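Local coordinates for protein beta-lactamase (Chitinophaga pinensis, PDB 6N36) that probably hydrolyses the beta-lactam ring of antibiotics, using a pair of zinc ions held by histidine and aspartate side chains, at residues A[28-33]-A[69-74]; A[168-173]-A[177-182]; A[212-217]-A[251-256]. One frame throughout, in Å; residues are numbered along the deposited sequence. Where two conformers were deposited one is given.

Contact 1 (A[28-33]-A[69-74]); sequences NLYYIG and LGFKFK
Tyr30 OH sits at the edge of the Phe71 ring, near its plane, with Phe71 CZ 3.6 Å away, in an otherwise apolar contact. The two rings form a T-shaped pair in which Phe71 gives its edge and Tyr30 its face: centroids are 5.1 Å apart and the planes stand at 65°. Phe71 CE2 comes down off-centre, toward the rim of the phenol and 3.7 Å from Tyr30 CZ, so the hydroxyl end of the tyrosine carries most of this overlap. Its other end belongs to Leu69. There CD1 of Leu69 touches Tyr30 CD2 at 3.8 Å and also reaches CB, meeting the ring obliquely as the two side chains run past each other in opposite directions. The same Leu69 CD1 packs against Ile32 CG2 at 3.5 Å, so one methyl touches both Tyr30 on strand 29-31 and Ile32 just after it. In Tyr30 the ring lies beside the backbone N and anti to the carbonyl carbon (chi1 -62°), a placement that lays it along the loop where Leu69 and Phe71 can share it. Between those two, Gly70 turns the chain with positive phi in a Schellman motif that ends helix 58-69, and Phe71, the next residue, meets the Tyr30 ring. Phe71 also meets His48 edge-to-face, and Ile32 packs against Ile62 and Met66 of the helix while its carbonyl oxygen accepts a hydrogen bond from His65 ND1. Helix 58-69 and its exit loop thus pack against the larger sheet at strand 29-31, part of the outer helix-on-sheet layer of the alpha-beta/beta-alpha sandwich of the metallo-beta-lactamase fold.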
loop_
_atom_site.group_PDB
_atom_site.type_symbol
_atom_site.label_atom_id
_atom_site.label_comp_id
_atom_site.label_asym_id
_atom_site.label_seq_id
_atom_site.Cartn_x
_atom_site.Cartn_y
_atom_site.Cartn_z
ATOM N N ASN A 28 8.094 15.564 -3.169
ATOM C CA ASN A 28 8.131 14.710 -4.379
ATOM C C ASN A 28 7.203 13.496 -4.254
ATOM O O ASN A 28 7.405 12.519 -4.997
ATOM C CB ASN A 28 9.568 14.322 -4.712
ATOM C CG ASN A 28 10.283 13.575 -3.607
ATOM O OD1 ASN A 28 10.150 13.887 -2.406
ATOM N ND2 ASN A 28 11.072 12.601 -3.988
ATOM N N LEU A 29 6.283 13.501 -3.310
ATOM C CA LEU A 29 5.289 12.413 -3.141
ATOM C C LEU A 29 3.935 12.870 -3.659
ATOM O O LEU A 29 3.424 13.943 -3.241
ATOM C CB LEU A 29 5.184 12.059 -1.662
ATOM C CG LEU A 29 4.038 11.125 -1.315
ATOM C CD1 LEU A 29 4.210 9.739 -1.914
ATOM C CD2 LEU A 29 3.850 11.030 0.193
ATOM N N TYR A 30 3.398 12.118 -4.582
ATOM C CA TYR A 30 2.142 12.432 -5.285
ATOM C C TYR A 30 1.154 11.278 -5.059
ATOM O O TYR A 30 1.520 10.075 -5.031
ATOM C CB TYR A 30 2.369 12.593 -6.785
ATOM C CG TYR A 30 3.302 13.720 -7.128
ATOM C CD1 TYR A 30 4.680 13.536 -7.074
ATOM C CD2 TYR A 30 2.833 14.974 -7.470
ATOM C CE1 TYR A 30 5.565 14.567 -7.324
ATOM C CE2 TYR A 30 3.722 16.006 -7.778
ATOM C CZ TYR A 30 5.094 15.809 -7.665
ATOM O OH TYR A 30 6.015 16.804 -7.970
ATOM N N TYR A 31 -0.113 11.665 -5.027
ATOM C CA TYR A 31 -1.269 10.752 -5.029
ATOM C C TYR A 31 -1.703 10.559 -6.480
ATOM O O TYR A 31 -2.005 11.540 -7.159
ATOM C CB TYR A 31 -2.445 11.298 -4.226
ATOM C CG TYR A 31 -3.569 10.296 -4.063
ATOM C CD1 TYR A 31 -3.562 9.385 -3.016
ATOM C CD2 TYR A 31 -4.618 10.201 -4.985
ATOM C CE1 TYR A 31 -4.555 8.454 -2.870
ATOM C CE2 TYR A 31 -5.626 9.266 -4.831
ATOM C CZ TYR A 31 -5.626 8.419 -3.744
ATOM O OH TYR A 31 -6.582 7.460 -3.570
ATOM N N ILE A 32 -1.715 9.344 -6.994
ATOM C CA ILE A 32 -2.149 9.035 -8.384
ATOM C C ILE A 32 -3.185 7.898 -8.399
ATOM O O ILE A 32 -3.379 7.277 -9.438
ATOM C CB ILE A 32 -0.950 8.725 -9.294
ATOM C CG1 ILE A 32 -0.105 7.521 -8.837
ATOM C CG2 ILE A 32 -0.113 9.978 -9.450
ATOM C CD1 ILE A 32 0.843 7.052 -9.909
ATOM N N GLY A 33 -3.830 7.659 -7.273
ATOM C CA GLY A 33 -4.771 6.555 -7.125
ATOM C C GLY A 33 -6.168 6.908 -7.570
ATOM O O GLY A 33 -6.385 7.892 -8.255
ATOM N N LEU A 69 0.219 15.116 -14.186
ATOM C CA LEU A 69 1.220 15.722 -13.285
ATOM C C LEU A 69 2.509 16.127 -14.035
ATOM O O LEU A 69 3.335 16.815 -13.367
ATOM C CB LEU A 69 1.575 14.728 -12.183
ATOM C CG LEU A 69 0.430 14.389 -11.213
ATOM C CD1 LEU A 69 0.893 13.279 -10.262
ATOM C CD2 LEU A 69 -0.020 15.616 -10.471
ATOM N N GLY A 70 2.712 15.648 -15.263
ATOM C CA GLY A 70 3.866 15.949 -16.118
ATOM C C GLY A 70 4.989 14.939 -15.982
ATOM O O GLY A 70 6.139 15.266 -16.387
ATOM N N PHE A 71 4.677 13.706 -15.560
ATOM C CA PHE A 71 5.698 12.639 -15.455
ATOM C C PHE A 71 5.384 11.528 -16.455
ATOM O O PHE A 71 4.185 11.329 -16.847
ATOM C CB PHE A 71 5.744 12.055 -14.052
ATOM C CG PHE A 71 6.007 13.093 -12.987
ATOM C CD1 PHE A 71 7.262 13.687 -12.932
ATOM C CD2 PHE A 71 5.037 13.484 -12.087
ATOM C CE1 PHE A 71 7.547 14.649 -11.974
ATOM C CE2 PHE A 71 5.310 14.470 -11.143
ATOM C CZ PHE A 71 6.569 15.031 -11.091
ATOM N N LYS A 72 6.417 10.832 -16.864
ATOM C CA LYS A 72 6.312 9.704 -17.809
ATOM C C LYS A 72 6.226 8.384 -17.049
ATOM O O LYS A 72 7.108 8.057 -16.254
ATOM C CB LYS A 72 7.489 9.682 -18.782
ATOM C CG LYS A 72 7.411 10.717 -19.888
ATOM C CD LYS A 72 8.211 10.374 -21.145
ATOM C CE LYS A 72 9.395 9.465 -20.918
ATOM N NZ LYS A 72 10.575 9.913 -21.701
ATOM N N PHE A 73 5.169 7.657 -17.305
ATOM C CA PHE A 73 4.964 6.295 -16.761
ATOM C C PHE A 73 6.211 5.427 -16.935
ATOM O O PHE A 73 6.594 4.693 -16.053
ATOM C CB PHE A 73 3.789 5.717 -17.525
ATOM C CG PHE A 73 3.314 4.340 -17.155
ATOM C CD1 PHE A 73 2.773 4.066 -15.920
ATOM C CD2 PHE A 73 3.321 3.353 -18.103
ATOM C CE1 PHE A 73 2.288 2.807 -15.608
ATOM C CE2 PHE A 73 2.804 2.098 -17.813
ATOM C CZ PHE A 73 2.255 1.851 -16.579
ATOM N N LYS A 74 6.848 5.484 -18.107
ATOM C CA LYS A 74 7.982 4.592 -18.396
ATOM C C LYS A 74 9.215 4.978 -17.577
ATOM O O LYS A 74 10.193 4.224 -17.604
ATOM C CB LYS A 74 8.206 4.490 -19.911
ATOM C CG LYS A 74 7.159 3.607 -20.594
ATOM C CD LYS A 74 7.238 3.557 -22.139
ATOM C CE LYS A 74 5.891 3.168 -22.737
ATOM N NZ LYS A 74 5.932 2.846 -24.193
#

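Contact 2 (A[168-173]-A[177-182]); sequences LFDVKD and TYKVLI
Strands 168-172 and 177-182 run antiparallel as a twisted hairpin, their short axes at 153°, with Phe169-Val180 and Val171-Tyr178 as hydrogen-bonded pairs and Leu168-Leu181, Asp170-Lys179 and Lys172-Thr177 as non-hydrogen-bonded pairs between and beside them. Each hydrogen-bonded pair closes a two-bond ring; the tightest links, Val180 N to Phe169 O and Tyr178 N to Val171 O, are both 2.8 Å and nearly straight. The CA-H groups of Leu168 and Asp170 add contacts to the carbonyl oxygens of Val180 and Tyr178. On the face bearing Phe169, Val171, Tyr178 and Val180 the packing is largely apolar. Val180 CB lies over one face of the Phe169 ring, 4.2 Å from its centroid, in a CH-pi contact, while Ile182 CG1 approaches the ring edge at CE1 (3.8 Å). With chi1 at 49°, Phe169 places its ring between its own backbone N and carbonyl carbon, which swings it across the neighbouring strand onto Val180. The opposite face is mixed. Lys179 bends at chi3 and chi4 and curls over Asp170, bringing NZ to 2.9 Å from OD1 on the syn side of the carboxylate in a salt bridge. Farther from the turn on that face, Leu168 CD2 packs on Leu181 CB at 3.9 Å. Near the turn, Asp173 OD2 accepts a hydrogen bond from a water at 2.6 Å that also bonds Tyr178 OH; the same oxygen pairs with Tyr242 OH, and OD1 receives the backbone N-H groups of Val175 and Arg176. The four backbone bonds thus set the register, Phe169 and Val180 turn apolar surface to strand 29-31, and the salt bridge ties Asp170 to Lys179 on the other face.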
loop_
_atom_site.group_PDB
_atom_site.type_symbol
_atom_site.label_atom_id
_atom_site.label_comp_id
_atom_site.label_asym_id
_atom_site.label_seq_id
_atom_site.Cartn_x
_atom_site.Cartn_y
_atom_site.Cartn_z
ATOM N N LEU A 168 8.242 4.018 5.288
ATOM C CA LEU A 168 8.587 5.310 5.933
ATOM C C LEU A 168 9.661 5.965 5.072
ATOM O O LEU A 168 10.660 5.294 4.681
ATOM C CB LEU A 168 9.182 5.044 7.324
ATOM C CG LEU A 168 8.230 4.765 8.480
ATOM C CD1 LEU A 168 9.052 4.112 9.615
ATOM C CD2 LEU A 168 7.632 6.058 9.037
ATOM N N PHE A 169 9.526 7.260 4.867
ATOM C CA PHE A 169 10.519 8.016 4.067
ATOM C C PHE A 169 10.363 9.498 4.339
ATOM O O PHE A 169 9.256 10.032 4.565
ATOM C CB PHE A 169 10.396 7.735 2.556
ATOM C CG PHE A 169 8.997 7.845 1.995
ATOM C CD1 PHE A 169 8.127 6.781 2.114
ATOM C CD2 PHE A 169 8.529 9.004 1.428
ATOM C CE1 PHE A 169 6.843 6.881 1.631
ATOM C CE2 PHE A 169 7.230 9.117 0.965
ATOM C CZ PHE A 169 6.387 8.049 1.072
ATOM N N ASP A 170 11.483 10.188 4.187
ATOM C CA ASP A 170 11.534 11.665 4.265
ATOM C C ASP A 170 11.336 12.277 2.877
ATOM O O ASP A 170 11.940 11.776 1.887
ATOM C CB ASP A 170 12.870 12.135 4.843
ATOM C CG ASP A 170 13.041 11.788 6.313
ATOM O OD1 ASP A 170 12.040 11.419 6.992
ATOM O OD2 ASP A 170 14.202 11.903 6.801
ATOM N N VAL A 171 10.501 13.309 2.811
ATOM C CA VAL A 171 10.381 14.172 1.605
ATOM C C VAL A 171 10.717 15.616 2.020
ATOM O O VAL A 171 10.368 16.047 3.126
ATOM C CB VAL A 171 9.006 14.097 0.917
ATOM C CG1 VAL A 171 8.704 12.666 0.511
ATOM C CG2 VAL A 171 7.882 14.641 1.777
ATOM N N LYS A 172 11.316 16.330 1.097
ATOM C CA LYS A 172 11.751 17.745 1.295
ATOM C C LYS A 172 10.949 18.638 0.354
ATOM O O LYS A 172 10.857 18.286 -0.830
ATOM C CB LYS A 172 13.224 17.853 0.917
ATOM C CG LYS A 172 14.197 17.108 1.817
ATOM C CD LYS A 172 15.619 17.220 1.304
ATOM C CE LYS A 172 16.661 16.773 2.305
ATOM N NZ LYS A 172 17.949 16.555 1.612
ATOM N N ASP A 173 10.367 19.731 0.829
ATOM C CA ASP A 173 9.829 20.773 -0.103
ATOM C C ASP A 173 10.647 22.065 0.098
ATOM O O ASP A 173 11.703 22.001 0.752
ATOM C CB ASP A 173 8.307 20.884 0.038
ATOM C CG ASP A 173 7.803 21.464 1.355
ATOM O OD1 ASP A 173 8.641 22.080 2.111
ATOM O OD2 ASP A 173 6.586 21.411 1.554
ATOM N N THR A 177 11.334 19.457 5.822
ATOM C CA THR A 177 11.330 17.996 5.625
ATOM C C THR A 177 10.127 17.399 6.364
ATOM O O THR A 177 9.813 17.835 7.499
ATOM C CB THR A 177 12.654 17.369 6.071
ATOM O OG1 THR A 177 13.702 17.914 5.258
ATOM C CG2 THR A 177 12.586 15.858 5.980
ATOM N N TYR A 178 9.455 16.442 5.730
ATOM C CA TYR A 178 8.362 15.664 6.377
ATOM C C TYR A 178 8.674 14.161 6.333
ATOM O O TYR A 178 9.087 13.621 5.267
ATOM C CB TYR A 178 7.014 15.871 5.693
ATOM C CG TYR A 178 6.484 17.276 5.662
ATOM C CD1 TYR A 178 6.790 18.124 4.615
ATOM C CD2 TYR A 178 5.627 17.727 6.657
ATOM C CE1 TYR A 178 6.300 19.426 4.604
ATOM C CE2 TYR A 178 5.122 19.012 6.654
ATOM C CZ TYR A 178 5.474 19.868 5.635
ATOM O OH TYR A 178 4.968 21.135 5.663
ATOM N N LYS A 179 8.522 13.515 7.475
ATOM C CA LYS A 179 8.614 12.034 7.535
ATOM C C LYS A 179 7.217 11.475 7.292
ATOM O O LYS A 179 6.250 11.836 7.996
ATOM C CB LYS A 179 9.143 11.541 8.889
ATOM C CG LYS A 179 9.440 10.044 8.886
ATOM C CD LYS A 179 10.136 9.565 10.138
ATOM C CE LYS A 179 11.532 10.118 10.307
ATOM N NZ LYS A 179 12.431 9.657 9.226
ATOM N N VAL A 180 7.094 10.723 6.207
ATOM C CA VAL A 180 5.798 10.187 5.767
ATOM C C VAL A 180 5.764 8.691 6.061
ATOM O O VAL A 180 6.761 7.970 5.784
ATOM C CB VAL A 180 5.621 10.441 4.262
ATOM C CG1 VAL A 180 4.294 9.908 3.780
ATOM C CG2 VAL A 180 5.757 11.922 3.919
ATOM N N LEU A 181 4.620 8.256 6.537
ATOM C CA LEU A 181 4.301 6.816 6.677
ATOM C C LEU A 181 3.179 6.495 5.693
ATOM O O LEU A 181 2.113 7.141 5.757
ATOM C CB LEU A 181 3.867 6.559 8.111
ATOM C CG LEU A 181 3.282 5.150 8.347
ATOM C CD1 LEU A 181 4.350 4.088 8.176
ATOM C CD2 LEU A 181 2.669 5.037 9.754
ATOM N N ILE A 182 3.435 5.523 4.843
ATOM C CA ILE A 182 2.358 4.868 4.047
ATOM C C ILE A 182 2.068 3.572 4.829
ATOM O O ILE A 182 2.908 2.638 4.802
ATOM C CB ILE A 182 2.787 4.604 2.603
ATOM C CG1 ILE A 182 3.170 5.902 1.862
ATOM C CG2 ILE A 182 1.687 3.823 1.889
ATOM C CD1 ILE A 182 2.113 6.923 1.755
HETATM O O HOH W 1 5.497 22.681 3.600
#

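Contact 3 (A[212-217]-A[251-256]); sequences KAMKAL and AGYDDV
Tyr253 drives its phenol into the C-terminal end of helix 203-215, where OH donates a 2.7 Å hydrogen bond to the carbonyl oxygen of Met214. The donor stands above the carbonyl plane, 45° out of it, rather than on a lone pair, and the oxygen in turn lies at the edge of the tyrosine ring. Apolar groups close in around the hydroxyl: Met214 CB at 3.5 Å from Tyr253 OH, and Leu217 CD1 at 3.9 Å from the same atom. The tyrosine CG points away from its own backbone N (chi1 179°), directing the ring toward helix 203-215, and Phe219 and Trp222 both meet it edge-to-face. This is the buried, closely fitted half.

The more solvent-facing side rests mainly on an ion pair. Lys215 leaves its helix on the far side and kinks back along its chain until NZ lies 3.0 Å from Asp254 OD1. The ammonium comes from above the carboxylate, 66° out of its plane, and makes a second, long and weak ion pair with Asp258. Asp254 OD2 meanwhile bridges to Arg250, whose guanidinium also donates to the carbonyls of Lys215 and Leu217. Donors from helix 250-268 thus satisfy carbonyl oxygens at the end of the other helix, and Asp254 probably helps to steer the arginine that supplies two of those bonds.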
loop_
_atom_site.group_PDB
_atom_site.type_symbol
_atom_site.label_atom_id
_atom_site.label_comp_id
_atom_site.label_asym_id
_atom_site.label_seq_id
_atom_site.Cartn_x
_atom_site.Cartn_y
_atom_site.Cartn_z
ATOM N N LYS A 212 1.066 -3.470 17.998
ATOM C CA LYS A 212 2.034 -2.821 18.912
ATOM C C LYS A 212 3.092 -2.050 18.114
ATOM O O LYS A 212 3.392 -0.876 18.428
ATOM C CB LYS A 212 2.661 -3.856 19.842
ATOM C CG LYS A 212 1.670 -4.497 20.811
ATOM C CD LYS A 212 2.259 -5.547 21.720
ATOM C CE LYS A 212 2.562 -6.843 21.021
ATOM N NZ LYS A 212 3.216 -7.823 21.912
ATOM N N ALA A 213 3.618 -2.656 17.058
ATOM C CA ALA A 213 4.717 -2.122 16.243
ATOM C C ALA A 213 4.265 -0.819 15.560
ATOM O O ALA A 213 4.992 0.182 15.577
ATOM C CB ALA A 213 5.160 -3.137 15.248
ATOM N N MET A 214 3.058 -0.795 15.004
ATOM C CA MET A 214 2.568 0.398 14.307
ATOM C C MET A 214 2.299 1.526 15.315
ATOM O O MET A 214 2.526 2.675 14.945
ATOM C CB MET A 214 1.327 0.025 13.478
ATOM C CG MET A 214 1.716 -0.902 12.346
ATOM S SD MET A 214 0.318 -1.159 11.206
ATOM C CE MET A 214 0.364 0.422 10.346
ATOM N N LYS A 215 1.881 1.213 16.533
ATOM C CA LYS A 215 1.641 2.292 17.522
ATOM C C LYS A 215 2.969 2.992 17.827
ATOM O O LYS A 215 2.996 4.215 18.146
ATOM C CB LYS A 215 1.064 1.689 18.795
ATOM C CG LYS A 215 0.311 2.716 19.632
ATOM C CD LYS A 215 -1.018 3.025 18.939
ATOM C CE LYS A 215 -2.194 3.076 19.892
ATOM N NZ LYS A 215 -2.285 4.403 20.531
ATOM N N ALA A 216 4.065 2.248 17.779
ATOM C CA ALA A 216 5.391 2.742 18.189
ATOM C C ALA A 216 6.063 3.626 17.129
ATOM O O ALA A 216 7.073 4.270 17.455
ATOM C CB ALA A 216 6.279 1.586 18.588
ATOM N N LEU A 217 5.534 3.684 15.912
ATOM C CA LEU A 217 6.172 4.456 14.831
ATOM C C LEU A 217 6.010 5.948 15.077
ATOM O O LEU A 217 5.031 6.361 15.681
ATOM C CB LEU A 217 5.512 4.062 13.515
ATOM C CG LEU A 217 5.785 2.634 13.069
ATOM C CD1 LEU A 217 5.054 2.407 11.756
ATOM C CD2 LEU A 217 7.273 2.384 12.934
ATOM N N ALA A 251 -3.846 11.758 16.004
ATOM C CA ALA A 251 -5.059 11.304 16.698
ATOM C C ALA A 251 -5.798 10.261 15.849
ATOM O O ALA A 251 -6.235 9.254 16.410
ATOM C CB ALA A 251 -5.931 12.490 17.014
ATOM N N GLY A 252 -5.967 10.501 14.546
ATOM C CA GLY A 252 -6.737 9.603 13.674
ATOM C C GLY A 252 -6.004 8.282 13.504
ATOM O O GLY A 252 -6.656 7.237 13.447
ATOM N N TYR A 253 -4.679 8.328 13.474
ATOM C CA TYR A 253 -3.846 7.102 13.366
ATOM C C TYR A 253 -4.002 6.270 14.631
ATOM O O TYR A 253 -4.308 5.068 14.590
ATOM C CB TYR A 253 -2.397 7.525 13.186
ATOM C CG TYR A 253 -1.417 6.400 13.084
ATOM C CD1 TYR A 253 -1.307 5.684 11.906
ATOM C CD2 TYR A 253 -0.583 6.063 14.129
ATOM C CE1 TYR A 253 -0.383 4.669 11.758
ATOM C CE2 TYR A 253 0.359 5.059 14.008
ATOM C CZ TYR A 253 0.486 4.386 12.793
ATOM O OH TYR A 253 1.398 3.397 12.615
ATOM N N ASP A 254 -3.837 6.891 15.796
ATOM C CA ASP A 254 -4.044 6.176 17.075
ATOM C C ASP A 254 -5.465 5.622 17.156
ATOM O O ASP A 254 -5.634 4.496 17.653
ATOM C CB ASP A 254 -3.695 7.117 18.231
ATOM C CG ASP A 254 -2.191 7.247 18.382
ATOM O OD1 ASP A 254 -1.510 6.192 18.235
ATOM O OD2 ASP A 254 -1.713 8.351 18.738
ATOM N N ASP A 255 -6.464 6.386 16.737
ATOM C CA ASP A 255 -7.875 5.957 16.829
ATOM C C ASP A 255 -8.098 4.721 15.942
ATOM O O ASP A 255 -8.747 3.780 16.416
ATOM C CB ASP A 255 -8.817 7.097 16.455
ATOM C CG ASP A 255 -8.900 8.158 17.549
ATOM O OD1 ASP A 255 -8.291 7.956 18.645
ATOM O OD2 ASP A 255 -9.482 9.194 17.283
ATOM N N VAL A 256 -7.572 4.674 14.724
ATOM C CA VAL A 256 -7.768 3.501 13.813
ATOM C C VAL A 256 -7.068 2.276 14.417
ATOM O O VAL A 256 -7.631 1.180 14.448
ATOM C CB VAL A 256 -7.237 3.804 12.394
ATOM C CG1 VAL A 256 -7.115 2.539 11.553
ATOM C CG2 VAL A 256 -8.100 4.829 11.689
#

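In the fold
The three contacts step through the layers of the alpha-beta/beta-alpha sandwich, from helix and loop on one sheet, through the hairpin of the other, to the outer helices. Contact 1 and contact 2, with centres 16 Å apart, meet across the sheet interface, where Leu29 CD2 packs on Val180 CG1 at 3.8 Å. Contact 2 reaches contact 3, 17 Å away between centres, through Leu181 CD2 and Tyr253 OH at 3.5 Å. The centres of contacts 1 and 3 are about 28 Å apart and do not touch, so the hairpin connects them. None supplies a zinc ligand of the active site; the side chains of Ile182 and Met214 are about 12 Å and 13 Å from a zinc ion.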